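PDB 4GQ2: nucleoporin nup120 from Schizosaccharomyces pombe, which serves as a structural component of the nuclear pore complex, whose nucleoporins can also act as docking partners for transiently associated transport factors. Local coordinates for residues A[130-133]-A[137-140]; A[831-836]-A[847-852]; A[417-422]-A[501-506]. All blocks are in the same frame, centred on the assembly; numbering follows the deposited sequence.

Interaction 1 (A[130-133]-A[137-140])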
ATOM      1  N   TYR A 130     -12.223 -35.718   7.344  1.00 49.37           N
ATOM      2  CA  TYR A 130     -11.579 -36.865   7.970  1.00 45.88           C
ATOM      3  C   TYR A 130     -10.106 -36.538   8.177  1.00 43.12           C
ATOM      4  O   TYR A 130      -9.420 -36.135   7.235  1.00 49.19           O
ATOM      5  CB  TYR A 130     -11.668 -38.098   7.071  1.00 51.93           C
ATOM      6  CG  TYR A 130     -13.060 -38.575   6.734  1.00 48.93           C
ATOM      7  CD1 TYR A 130     -13.762 -39.419   7.599  1.00 48.94           C
ATOM      8  CD2 TYR A 130     -13.664 -38.210   5.534  1.00 48.24           C
ATOM      9  CE1 TYR A 130     -15.038 -39.866   7.283  1.00 54.66           C
ATOM     10  CE2 TYR A 130     -14.940 -38.648   5.209  1.00 50.15           C
ATOM     11  CZ  TYR A 130     -15.621 -39.475   6.083  1.00 56.09           C
ATOM     12  OH  TYR A 130     -16.883 -39.913   5.752  1.00 63.27           O
ATOM     13  N   ALA A 131      -9.621 -36.722   9.404  1.00 44.26           N
ATOM     14  CA  ALA A 131      -8.216 -36.504   9.731  1.00 43.11           C
ATOM     15  C   ALA A 131      -7.656 -37.624  10.598  1.00 51.20           C
ATOM     16  O   ALA A 131      -8.294 -38.057  11.561  1.00 48.68           O
ATOM     17  CB  ALA A 131      -8.033 -35.161  10.420  1.00 51.78           C
ATOM     18  N   ILE A 132      -6.463 -38.093  10.239  1.00 51.73           N
ATOM     19  CA  ILE A 132      -5.758 -39.125  10.997  1.00 37.26           C
ATOM     20  C   ILE A 132      -4.415 -38.577  11.450  1.00 43.43           C
ATOM     21  O   ILE A 132      -3.647 -38.011  10.657  1.00 52.31           O
ATOM     22  CB  ILE A 132      -5.559 -40.424  10.174  1.00 45.33           C
ATOM     23  CG1 ILE A 132      -6.913 -41.079   9.864  1.00 44.21           C
ATOM     24  CG2 ILE A 132      -4.663 -41.402  10.921  1.00 43.83           C
ATOM     25  CD1 ILE A 132      -6.903 -42.049   8.699  1.00 41.01           C
ATOM     26  N   THR A 133      -4.139 -38.746  12.734  1.00 40.65           N
ATOM     27  CA  THR A 133      -2.922 -38.233  13.324  1.00 41.00           C
ATOM     28  C   THR A 133      -1.873 -39.341  13.412  1.00 47.44           C
ATOM     29  O   THR A 133      -2.174 -40.504  13.149  1.00 46.57           O
ATOM     30  CB  THR A 133      -3.208 -37.621  14.707  1.00 42.97           C
ATOM     31  OG1 THR A 133      -3.759 -38.620  15.572  1.00 48.47           O
ATOM     32  CG2 THR A 133      -4.206 -36.478  14.575  1.00 32.76           C
ATOM     33  N   VAL A 137      -5.461 -41.824  15.713  1.00 53.82           N
ATOM     34  CA  VAL A 137      -6.865 -41.506  15.984  1.00 48.39           C
ATOM     35  C   VAL A 137      -7.516 -40.935  14.715  1.00 45.76           C
ATOM     36  O   VAL A 137      -6.934 -40.085  14.049  1.00 59.85           O
ATOM     37  CB  VAL A 137      -7.003 -40.504  17.151  1.00 45.16           C
ATOM     38  CG1 VAL A 137      -8.465 -40.227  17.451  1.00 44.98           C
ATOM     39  CG2 VAL A 137      -6.315 -41.036  18.403  1.00 45.42           C
ATOM     40  N   LEU A 138      -8.707 -41.422  14.374  1.00 43.70           N
ATOM     41  CA  LEU A 138      -9.473 -40.888  13.250  1.00 42.79           C
ATOM     42  C   LEU A 138     -10.483 -39.856  13.743  1.00 52.54           C
ATOM     43  O   LEU A 138     -11.308 -40.139  14.616  1.00 47.89           O
ATOM     44  CB  LEU A 138     -10.191 -42.009  12.487  1.00 42.55           C
ATOM     45  CG  LEU A 138     -11.313 -41.602  11.516  1.00 47.60           C
ATOM     46  CD1 LEU A 138     -10.782 -40.921  10.258  1.00 47.93           C
ATOM     47  CD2 LEU A 138     -12.156 -42.807  11.135  1.00 44.19           C
ATOM     48  N   TYR A 139     -10.416 -38.658  13.174  1.00 54.41           N
ATOM     49  CA  TYR A 139     -11.306 -37.588  13.579  1.00 38.82           C
ATOM     50  C   TYR A 139     -12.297 -37.266  12.489  1.00 43.93           C
ATOM     51  O   TYR A 139     -11.940 -37.204  11.316  1.00 45.65           O
ATOM     52  CB  TYR A 139     -10.520 -36.347  13.952  1.00 43.83           C
ATOM     53  CG  TYR A 139      -9.609 -36.521  15.142  1.00 41.29           C
ATOM     54  CD1 TYR A 139     -10.083 -36.329  16.443  1.00 39.36           C
ATOM     55  CD2 TYR A 139      -8.264 -36.856  14.969  1.00 37.88           C
ATOM     56  CE1 TYR A 139      -9.242 -36.475  17.541  1.00 39.07           C
ATOM     57  CE2 TYR A 139      -7.415 -36.995  16.060  1.00 38.83           C
ATOM     58  CZ  TYR A 139      -7.907 -36.804  17.342  1.00 39.13           C
ATOM     59  OH  TYR A 139      -7.060 -36.948  18.422  1.00 54.37           O
ATOM     60  N   TYR A 140     -13.547 -37.067  12.892  1.00 45.10           N
ATOM     61  CA  TYR A 140     -14.628 -36.786  11.962  1.00 50.92           C
ATOM     62  C   TYR A 140     -15.190 -35.403  12.289  1.00 56.04           C
ATOM     63  O   TYR A 140     -15.998 -35.251  13.218  1.00 45.94           O
ATOM     64  CB  TYR A 140     -15.697 -37.879  12.067  1.00 44.55           C
ATOM     65  CG  TYR A 140     -16.857 -37.734  11.111  1.00 41.28           C
ATOM     66  CD1 TYR A 140     -16.781 -38.219   9.809  1.00 42.23           C
ATOM     67  CD2 TYR A 140     -18.038 -37.129  11.515  1.00 43.27           C
ATOM     68  CE1 TYR A 140     -17.851 -38.100   8.936  1.00 40.62           C
ATOM     69  CE2 TYR A 140     -19.112 -36.999  10.650  1.00 39.20           C
ATOM     70  CZ  TYR A 140     -19.018 -37.483   9.367  1.00 48.42           C
ATOM     71  OH  TYR A 140     -20.101 -37.340   8.524  1.00 50.99           O
TER

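Interaction 2 (A[831-836]-A[847-852])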
ATOM      1  N   GLN A 831      -4.283  11.290   1.563  1.00 30.64           N
ATOM      2  CA  GLN A 831      -3.021  10.807   1.028  1.00 33.42           C
ATOM      3  C   GLN A 831      -3.011  10.988  -0.483  1.00 36.43           C
ATOM      4  O   GLN A 831      -1.972  11.317  -1.066  1.00 32.36           O
ATOM      5  CB  GLN A 831      -2.858   9.319   1.368  1.00 38.63           C
ATOM      6  CG  GLN A 831      -1.449   8.897   1.756  1.00 57.37           C
ATOM      7  CD  GLN A 831      -1.114   9.239   3.201  1.00 62.40           C
ATOM      8  OE1 GLN A 831      -1.999   9.332   4.053  1.00 60.71           O
ATOM      9  NE2 GLN A 831       0.172   9.428   3.482  1.00 58.30           N
ATOM     10  N   LEU A 832      -4.180  10.785  -1.103  1.00 33.17           N
ATOM     11  CA  LEU A 832      -4.314  10.756  -2.572  1.00 28.67           C
ATOM     12  C   LEU A 832      -4.763  12.081  -3.187  1.00 34.53           C
ATOM     13  O   LEU A 832      -4.884  12.194  -4.416  1.00 30.52           O
ATOM     14  CB  LEU A 832      -5.296   9.651  -2.990  1.00 23.17           C
ATOM     15  CG  LEU A 832      -4.927   8.208  -2.646  1.00 25.81           C
ATOM     16  CD1 LEU A 832      -6.144   7.309  -2.816  1.00 21.83           C
ATOM     17  CD2 LEU A 832      -3.752   7.708  -3.489  1.00 27.50           C
ATOM     18  N   ILE A 833      -5.022  13.076  -2.337  1.00 31.24           N
ATOM     19  CA  ILE A 833      -5.654  14.324  -2.781  1.00 31.11           C
ATOM     20  C   ILE A 833      -4.901  15.078  -3.886  1.00 30.94           C
ATOM     21  O   ILE A 833      -5.512  15.805  -4.659  1.00 39.31           O
ATOM     22  CB  ILE A 833      -5.952  15.262  -1.584  1.00 43.24           C
ATOM     23  CG1 ILE A 833      -7.135  16.187  -1.913  1.00 32.73           C
ATOM     24  CG2 ILE A 833      -4.682  15.997  -1.117  1.00 35.28           C
ATOM     25  CD1 ILE A 833      -7.714  16.892  -0.708  1.00 38.58           C
ATOM     26  N   GLY A 834      -3.588  14.887  -3.982  1.00 30.68           N
ATOM     27  CA  GLY A 834      -2.789  15.596  -4.985  1.00 29.50           C
ATOM     28  C   GLY A 834      -2.992  15.095  -6.409  1.00 32.07           C
ATOM     29  O   GLY A 834      -2.560  15.732  -7.355  1.00 34.00           O
ATOM     30  N   TRP A 835      -3.661  13.955  -6.552  1.00 31.31           N
ATOM     31  CA  TRP A 835      -3.969  13.353  -7.854  1.00 32.92           C
ATOM     32  C   TRP A 835      -5.250  13.860  -8.461  1.00 37.55           C
ATOM     33  O   TRP A 835      -5.442  13.740  -9.677  1.00 30.67           O
ATOM     34  CB  TRP A 835      -4.066  11.839  -7.716  1.00 25.19           C
ATOM     35  CG  TRP A 835      -2.765  11.158  -7.395  1.00 27.94           C
ATOM     36  CD1 TRP A 835      -2.391  10.579  -6.192  1.00 31.44           C
ATOM     37  CD2 TRP A 835      -1.607  10.958  -8.293  1.00 24.72           C
ATOM     38  NE1 TRP A 835      -1.124  10.041  -6.281  1.00 30.35           N
ATOM     39  CE2 TRP A 835      -0.602  10.233  -7.511  1.00 26.17           C
ATOM     40  CE3 TRP A 835      -1.325  11.283  -9.611  1.00 23.98           C
ATOM     41  CZ2 TRP A 835       0.619   9.853  -8.052  1.00 25.47           C
ATOM     42  CZ3 TRP A 835      -0.087  10.902 -10.144  1.00 25.21           C
ATOM     43  CH2 TRP A 835       0.863  10.210  -9.380  1.00 22.14           C
ATOM     44  N   LEU A 836      -6.149  14.401  -7.630  1.00 33.88           N
ATOM     45  CA  LEU A 836      -7.433  14.930  -8.123  1.00 32.33           C
ATOM     46  C   LEU A 836      -7.187  16.118  -9.028  1.00 33.91           C
ATOM     47  O   LEU A 836      -6.370  16.981  -8.711  1.00 37.26           O
ATOM     48  CB  LEU A 836      -8.362  15.322  -6.969  1.00 28.75           C
ATOM     49  CG  LEU A 836      -9.048  14.184  -6.209  1.00 29.81           C
ATOM     50  CD1 LEU A 836      -9.631  14.699  -4.903  1.00 26.36           C
ATOM     51  CD2 LEU A 836     -10.129  13.515  -7.057  1.00 30.58           C
ATOM     52  N   ALA A 847     -12.346  19.819  -1.356  1.00 32.44           N
ATOM     53  CA  ALA A 847     -12.882  20.602  -0.253  1.00 35.06           C
ATOM     54  C   ALA A 847     -13.486  19.737   0.858  1.00 36.16           C
ATOM     55  O   ALA A 847     -13.215  19.952   2.041  1.00 34.37           O
ATOM     56  CB  ALA A 847     -13.897  21.607  -0.775  1.00 35.11           C
ATOM     57  N   LEU A 848     -14.300  18.757   0.476  1.00 38.21           N
ATOM     58  CA  LEU A 848     -14.871  17.833   1.449  1.00 30.61           C
ATOM     59  C   LEU A 848     -13.807  17.045   2.212  1.00 34.39           C
ATOM     60  O   LEU A 848     -13.945  16.822   3.409  1.00 36.63           O
ATOM     61  CB  LEU A 848     -15.821  16.856   0.773  1.00 33.56           C
ATOM     62  CG  LEU A 848     -17.081  17.367   0.080  1.00 35.70           C
ATOM     63  CD1 LEU A 848     -17.732  16.166  -0.564  1.00 32.87           C
ATOM     64  CD2 LEU A 848     -18.036  18.041   1.056  1.00 32.50           C
ATOM     65  N   ILE A 849     -12.761  16.609   1.508  1.00 35.89           N
ATOM     66  CA  ILE A 849     -11.680  15.844   2.119  1.00 32.21           C
ATOM     67  C   ILE A 849     -10.953  16.728   3.145  1.00 32.33           C
ATOM     68  O   ILE A 849     -10.772  16.331   4.298  1.00 33.41           O
ATOM     69  CB  ILE A 849     -10.681  15.306   1.063  1.00 34.62           C
ATOM     70  CG1 ILE A 849     -11.348  14.256   0.170  1.00 32.38           C
ATOM     71  CG2 ILE A 849      -9.442  14.716   1.736  1.00 30.01           C
ATOM     72  CD1 ILE A 849     -10.683  14.107  -1.190  1.00 33.17           C
ATOM     73  N   TYR A 850     -10.565  17.933   2.734  1.00 32.19           N
ATOM     74  CA  TYR A 850      -9.936  18.867   3.665  1.00 41.25           C
ATOM     75  C   TYR A 850     -10.853  19.135   4.845  1.00 43.59           C
ATOM     76  O   TYR A 850     -10.386  19.212   5.979  1.00 42.29           O
ATOM     77  CB  TYR A 850      -9.603  20.198   3.005  1.00 34.68           C
ATOM     78  CG  TYR A 850      -8.428  20.183   2.059  1.00 33.11           C
ATOM     79  CD1 TYR A 850      -7.194  19.639   2.436  1.00 31.56           C
ATOM     80  CD2 TYR A 850      -8.537  20.769   0.807  1.00 28.58           C
ATOM     81  CE1 TYR A 850      -6.113  19.655   1.564  1.00 25.52           C
ATOM     82  CE2 TYR A 850      -7.477  20.792  -0.064  1.00 29.11           C
ATOM     83  CZ  TYR A 850      -6.273  20.236   0.309  1.00 29.68           C
ATOM     84  OH  TYR A 850      -5.249  20.273  -0.601  1.00 31.75           O
ATOM     85  N   LEU A 851     -12.153  19.274   4.574  1.00 41.83           N
ATOM     86  CA  LEU A 851     -13.112  19.566   5.632  1.00 43.85           C
ATOM     87  C   LEU A 851     -13.052  18.459   6.670  1.00 45.02           C
ATOM     88  O   LEU A 851     -12.928  18.729   7.868  1.00 47.31           O
ATOM     89  CB  LEU A 851     -14.531  19.696   5.082  1.00 50.59           C
ATOM     90  CG  LEU A 851     -15.344  20.950   5.422  1.00 47.10           C
ATOM     91  CD1 LEU A 851     -16.830  20.653   5.313  1.00 43.17           C
ATOM     92  CD2 LEU A 851     -15.006  21.522   6.788  1.00 40.41           C
ATOM     93  N   LYS A 852     -13.091  17.215   6.197  1.00 45.62           N
ATOM     94  CA  LYS A 852     -13.027  16.044   7.079  1.00 52.08           C
ATOM     95  C   LYS A 852     -11.678  15.884   7.792  1.00 50.56           C
ATOM     96  O   LYS A 852     -11.594  15.220   8.818  1.00 47.31           O
ATOM     97  CB  LYS A 852     -13.373  14.766   6.307  1.00 42.30           C
ATOM     98  CG  LYS A 852     -14.835  14.662   5.892  1.00 47.39           C
ATOM     99  CD  LYS A 852     -15.750  14.428   7.091  1.00 52.66           C
ATOM    100  CE  LYS A 852     -17.214  14.438   6.682  1.00 48.67           C
ATOM    101  NZ  LYS A 852     -18.102  14.530   7.868  1.00 45.15           N
TER

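Interaction 3 (A[417-422]-A[501-506])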
ATOM      1  N   GLY A 417      11.689   9.634   0.036  1.00 38.39           N
ATOM      2  CA  GLY A 417      11.997   9.543   1.465  1.00 35.17           C
ATOM      3  C   GLY A 417      13.379   8.996   1.757  1.00 36.88           C
ATOM      4  O   GLY A 417      14.211   8.867   0.853  1.00 36.43           O
ATOM      5  N   ASP A 418      13.620   8.664   3.023  1.00 35.96           N
ATOM      6  CA  ASP A 418      14.953   8.251   3.470  1.00 34.42           C
ATOM      7  C   ASP A 418      15.049   6.729   3.643  1.00 34.48           C
ATOM      8  O   ASP A 418      14.113   6.002   3.311  1.00 40.74           O
ATOM      9  CB  ASP A 418      15.328   8.989   4.759  1.00 34.47           C
ATOM     10  CG  ASP A 418      16.826   9.327   4.852  1.00 43.15           C
ATOM     11  OD1 ASP A 418      17.672   8.630   4.238  1.00 38.44           O
ATOM     12  OD2 ASP A 418      17.155  10.308   5.552  1.00 34.24           O
ATOM     13  N   ILE A 419      16.185   6.266   4.166  1.00 32.41           N
ATOM     14  CA  ILE A 419      16.537   4.848   4.246  1.00 31.49           C
ATOM     15  C   ILE A 419      15.451   3.974   4.860  1.00 35.99           C
ATOM     16  O   ILE A 419      15.070   2.954   4.288  1.00 38.47           O
ATOM     17  CB  ILE A 419      17.872   4.652   5.008  1.00 31.33           C
ATOM     18  CG1 ILE A 419      19.007   5.354   4.264  1.00 37.70           C
ATOM     19  CG2 ILE A 419      18.223   3.176   5.169  1.00 25.84           C
ATOM     20  CD1 ILE A 419      20.290   5.452   5.056  1.00 35.24           C
ATOM     21  N   SER A 420      14.950   4.377   6.021  1.00 47.17           N
ATOM     22  CA  SER A 420      13.958   3.579   6.735  1.00 40.25           C
ATOM     23  C   SER A 420      12.640   3.481   5.990  1.00 34.53           C
ATOM     24  O   SER A 420      12.108   2.381   5.843  1.00 40.00           O
ATOM     25  CB  SER A 420      13.757   4.094   8.163  1.00 34.61           C
ATOM     26  OG  SER A 420      14.860   3.697   8.953  1.00 32.80           O
ATOM     27  N   GLU A 421      12.131   4.619   5.515  1.00 34.26           N
ATOM     28  CA  GLU A 421      10.922   4.648   4.680  1.00 35.67           C
ATOM     29  C   GLU A 421      11.015   3.678   3.506  1.00 34.79           C
ATOM     30  O   GLU A 421      10.099   2.881   3.284  1.00 49.25           O
ATOM     31  CB  GLU A 421      10.646   6.051   4.154  1.00 32.07           C
ATOM     32  CG  GLU A 421      10.337   7.082   5.226  1.00 36.68           C
ATOM     33  CD  GLU A 421      10.832   8.466   4.834  1.00 43.60           C
ATOM     34  OE1 GLU A 421      11.970   8.854   5.229  1.00 33.34           O
ATOM     35  OE2 GLU A 421      10.081   9.159   4.117  1.00 34.93           O
ATOM     36  N   ILE A 422      12.130   3.727   2.780  1.00 36.92           N
ATOM     37  CA  ILE A 422      12.311   2.905   1.573  1.00 35.59           C
ATOM     38  C   ILE A 422      12.405   1.414   1.884  1.00 38.58           C
ATOM     39  O   ILE A 422      11.730   0.599   1.241  1.00 45.26           O
ATOM     40  CB  ILE A 422      13.528   3.358   0.742  1.00 36.36           C
ATOM     41  CG1 ILE A 422      13.344   4.809   0.269  1.00 32.39           C
ATOM     42  CG2 ILE A 422      13.748   2.417  -0.435  1.00 33.23           C
ATOM     43  CD1 ILE A 422      14.631   5.483  -0.175  1.00 39.42           C
ATOM     44  N   ASN A 501      22.520  -1.105   6.387  1.00 38.35           N
ATOM     45  CA  ASN A 501      22.968  -2.494   6.541  1.00 35.42           C
ATOM     46  C   ASN A 501      22.123  -3.298   7.518  1.00 36.19           C
ATOM     47  O   ASN A 501      21.890  -4.494   7.311  1.00 45.31           O
ATOM     48  CB  ASN A 501      24.446  -2.553   6.956  1.00 34.37           C
ATOM     49  CG  ASN A 501      25.387  -2.042   5.873  1.00 36.03           C
ATOM     50  OD1 ASN A 501      25.010  -1.890   4.706  1.00 43.36           O
ATOM     51  ND2 ASN A 501      26.624  -1.780   6.258  1.00 34.48           N
ATOM     52  N   GLU A 502      21.671  -2.654   8.586  1.00 32.79           N
ATOM     53  CA  GLU A 502      20.769  -3.322   9.515  1.00 33.76           C
ATOM     54  C   GLU A 502      19.440  -3.665   8.829  1.00 32.00           C
ATOM     55  O   GLU A 502      18.944  -4.787   8.949  1.00 39.00           O
ATOM     56  CB  GLU A 502      20.551  -2.486  10.780  1.00 32.71           C
ATOM     57  CG  GLU A 502      19.843  -3.232  11.909  1.00 38.74           C
ATOM     58  CD  GLU A 502      20.623  -4.420  12.464  1.00 40.56           C
ATOM     59  OE1 GLU A 502      20.179  -4.994  13.474  1.00 54.33           O
ATOM     60  OE2 GLU A 502      21.673  -4.792  11.909  1.00 44.57           O
ATOM     61  N   TRP A 503      18.875  -2.708   8.102  1.00 29.29           N
ATOM     62  CA  TRP A 503      17.659  -2.975   7.320  1.00 32.48           C
ATOM     63  C   TRP A 503      17.889  -4.108   6.361  1.00 33.38           C
ATOM     64  O   TRP A 503      17.089  -5.036   6.290  1.00 39.37           O
ATOM     65  CB  TRP A 503      17.217  -1.732   6.569  1.00 31.64           C
ATOM     66  CG  TRP A 503      16.401  -0.755   7.382  1.00 30.14           C
ATOM     67  CD1 TRP A 503      16.790   0.492   7.853  1.00 40.78           C
ATOM     68  CD2 TRP A 503      15.017  -0.913   7.829  1.00 29.65           C
ATOM     69  NE1 TRP A 503      15.769   1.096   8.541  1.00 36.64           N
ATOM     70  CE2 TRP A 503      14.679   0.309   8.561  1.00 32.64           C
ATOM     71  CE3 TRP A 503      14.051  -1.907   7.692  1.00 36.61           C
ATOM     72  CZ2 TRP A 503      13.429   0.501   9.134  1.00 34.68           C
ATOM     73  CZ3 TRP A 503      12.796  -1.702   8.268  1.00 31.34           C
ATOM     74  CH2 TRP A 503      12.494  -0.528   8.971  1.00 36.05           C
ATOM     75  N   GLU A 504      19.006  -4.063   5.633  1.00 36.95           N
ATOM     76  CA  GLU A 504      19.361  -5.137   4.719  1.00 38.67           C
ATOM     77  C   GLU A 504      19.399  -6.518   5.375  1.00 39.00           C
ATOM     78  O   GLU A 504      18.834  -7.477   4.829  1.00 44.07           O
ATOM     79  CB  GLU A 504      20.690  -4.864   4.025  1.00 45.97           C
ATOM     80  CG  GLU A 504      21.058  -5.940   3.010  1.00 40.80           C
ATOM     81  CD  GLU A 504      22.068  -5.459   1.995  1.00 54.70           C
ATOM     82  OE1 GLU A 504      23.140  -4.966   2.412  1.00 51.44           O
ATOM     83  OE2 GLU A 504      21.788  -5.582   0.783  1.00 60.88           O
ATOM     84  N   ARG A 505      20.047  -6.617   6.533  1.00 34.70           N
ATOM     85  CA  ARG A 505      20.131  -7.893   7.249  1.00 43.76           C
ATOM     86  C   ARG A 505      18.743  -8.402   7.589  1.00 39.16           C
ATOM     87  O   ARG A 505      18.442  -9.584   7.411  1.00 44.17           O
ATOM     88  CB  ARG A 505      20.941  -7.762   8.540  1.00 43.83           C
ATOM     89  CG  ARG A 505      22.442  -7.758   8.336  1.00 50.14           C
ATOM     90  CD  ARG A 505      23.192  -7.540   9.647  1.00 47.58           C
ATOM     91  NE  ARG A 505      24.496  -6.948   9.367  1.00 55.02           N
ATOM     92  CZ  ARG A 505      24.834  -5.688   9.635  1.00 53.49           C
ATOM     93  NH1 ARG A 505      23.979  -4.866  10.243  1.00 37.92           N
ATOM     94  NH2 ARG A 505      26.048  -5.258   9.310  1.00 50.12           N
ATOM     95  N   PHE A 506      17.903  -7.500   8.085  1.00 39.95           N
ATOM     96  CA  PHE A 506      16.550  -7.857   8.454  1.00 37.98           C
ATOM     97  C   PHE A 506      15.772  -8.380   7.242  1.00 38.30           C
ATOM     98  O   PHE A 506      15.095  -9.409   7.332  1.00 36.81           O
ATOM     99  CB  PHE A 506      15.829  -6.676   9.099  1.00 34.67           C
ATOM    100  CG  PHE A 506      14.504  -7.042   9.669  1.00 39.44           C
ATOM    101  CD1 PHE A 506      14.420  -7.692  10.894  1.00 38.97           C
ATOM    102  CD2 PHE A 506      13.334  -6.779   8.964  1.00 40.99           C
ATOM    103  CE1 PHE A 506      13.188  -8.053  11.419  1.00 44.40           C
ATOM    104  CE2 PHE A 506      12.097  -7.140   9.482  1.00 46.56           C
ATOM    105  CZ  PHE A 506      12.023  -7.778  10.713  1.00 40.15           C
TER

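Interaction 1 (A[130-133]-A[137-140])
A β-hairpin of the β-propeller domain brings strand 126-133 against strand 138-143, and its turn-proximal end illustrates how the two faces of one ladder do different work. A131 and Y139 form the hydrogen-bonded antiparallel pair: A131 N reaches Y139 O at 3.0 Å, and Y139 N returns to A131 O at 2.7 Å. Nearer the turn, T133 N to V137 O is a weak bond of 3.4 Å.

Y130 and Y140, a non-hydrogen-bonded pair, form an offset edge-to-face stack, the edge of Y140 toward the face of Y130; Y130 CE1 comes 3.5 Å from Y140 CD1. Y140 holds CG anti to the backbone N (chi1 -178°), Y130 anti to the carbonyl carbon, yet the rings run side by side. Y130 OH bonds to S180 O and Y140 OH to T181 O. In place of Y130, an alanine would probably leave the Y140 edge without its aromatic face and S180 O without that hydroxyl. I132 CG1 meets L138 CD1 at 3.9 Å on this same face, whereas T133 CG2 abuts the Y139 ring edge.

The two strands are the inner pair of a four-stranded antiparallel sheet, and the Y130 face packs on strands 173-178 and 193-199 of the next.

Interaction 2 (A[831-836]-A[847-852])
I849 is the first residue along helix 840-852 in this segment to meet 831-836 through its side chain, and it does so with both branches. With CG1 at chi1 -67°, CG2 stands anti to the backbone N and touches I833 CD1 at 3.7 Å as the two isoleucines slide past each other in opposite directions. The longer branch ends at L836: I849 CD1 meets L836 CD1 at 3.9 Å, tip to tip, and also stays near I833. One residue on, Y850 turns its ring so that I833 CD1 sits over one face, 3.8 Å from the ring centroid and only 13° off the normal, a CH-pi contact.

With CG1 roughly anti to the backbone N (chi1 -153°) and the chain extended beyond it, I833 carries CD1 out to both neighbours. The pairing belongs to the HEAT-repeat region, where I833 and L836, in the chain that follows helix 826-832, pack on helix 840-852. V817 of helix 812-822 also touches I849, and A859 and C862 of helix 856-864 touch Y850.

Between the segments the chemistry is wholly apolar, so their fit rests on the shapes of three aliphatic side chains and one aromatic face, without directional polar bonds.

Interaction 3 (A[417-422]-A[501-506])
One hydrogen bond joins the segments: W503 NE1 donates to S420 OG at 2.8 Å. It is bent, with an N-H...O angle of 139°, and the hydroxyl oxygen lies 22° out of the indole plane. S420 places OG there by setting it anti to its own carbonyl carbon, chi1 -75°. The buried indole N-H thus finds its acceptor on the neighbouring helix.

Van der Waals contacts accompany this bond. S420 CB comes 3.7 Å from W503 CZ2, and S420 O lies over one indole face, offset toward the rim. I419 CG2 approaches W503 CD1 at 4.1 Å, the two side chains crossing obliquely. This is helix-on-helix packing in the β-propeller region of the chain, here helical, the first turn of helix 419-428 meeting the middle of helix 492-515. V471 and I475 of helix 464-478 also pack on W503, and the W423 ring meets its indole with nearly parallel planes.

Further polar bonds lie within 417-422, where D418 holds the N-cap position without a side-chain capping bond. I419 N donates to D418 OD1 at 2.8 Å, while D418 N donates to E421 OE1, which also forms a salt bridge with a basic side chain of another protein chain. R505 NH1 pairs with E502 OE2 in a salt bridge.

None of the three is a plain surface contact: all eight touching residues of interaction 1 and all three of interaction 3 are buried, and three of four in interaction 2, where I833 is partly exposed. No two hold the same elements. Interaction 1 joins neighbouring strands through a backbone ladder. Interaction 3 joins two helices and interaction 2 sets the chain following a helix against another helix, both through side chains: the former by one polar bond with an apolar contact beside it, the latter by apolar contact alone. Interactions 1 and 3 both belong to the propeller region, yet their centres lie about 47 Å apart. Another protein chain reaches residues of interactions 2 and 3 themselves, but touches neither segment of interaction 1.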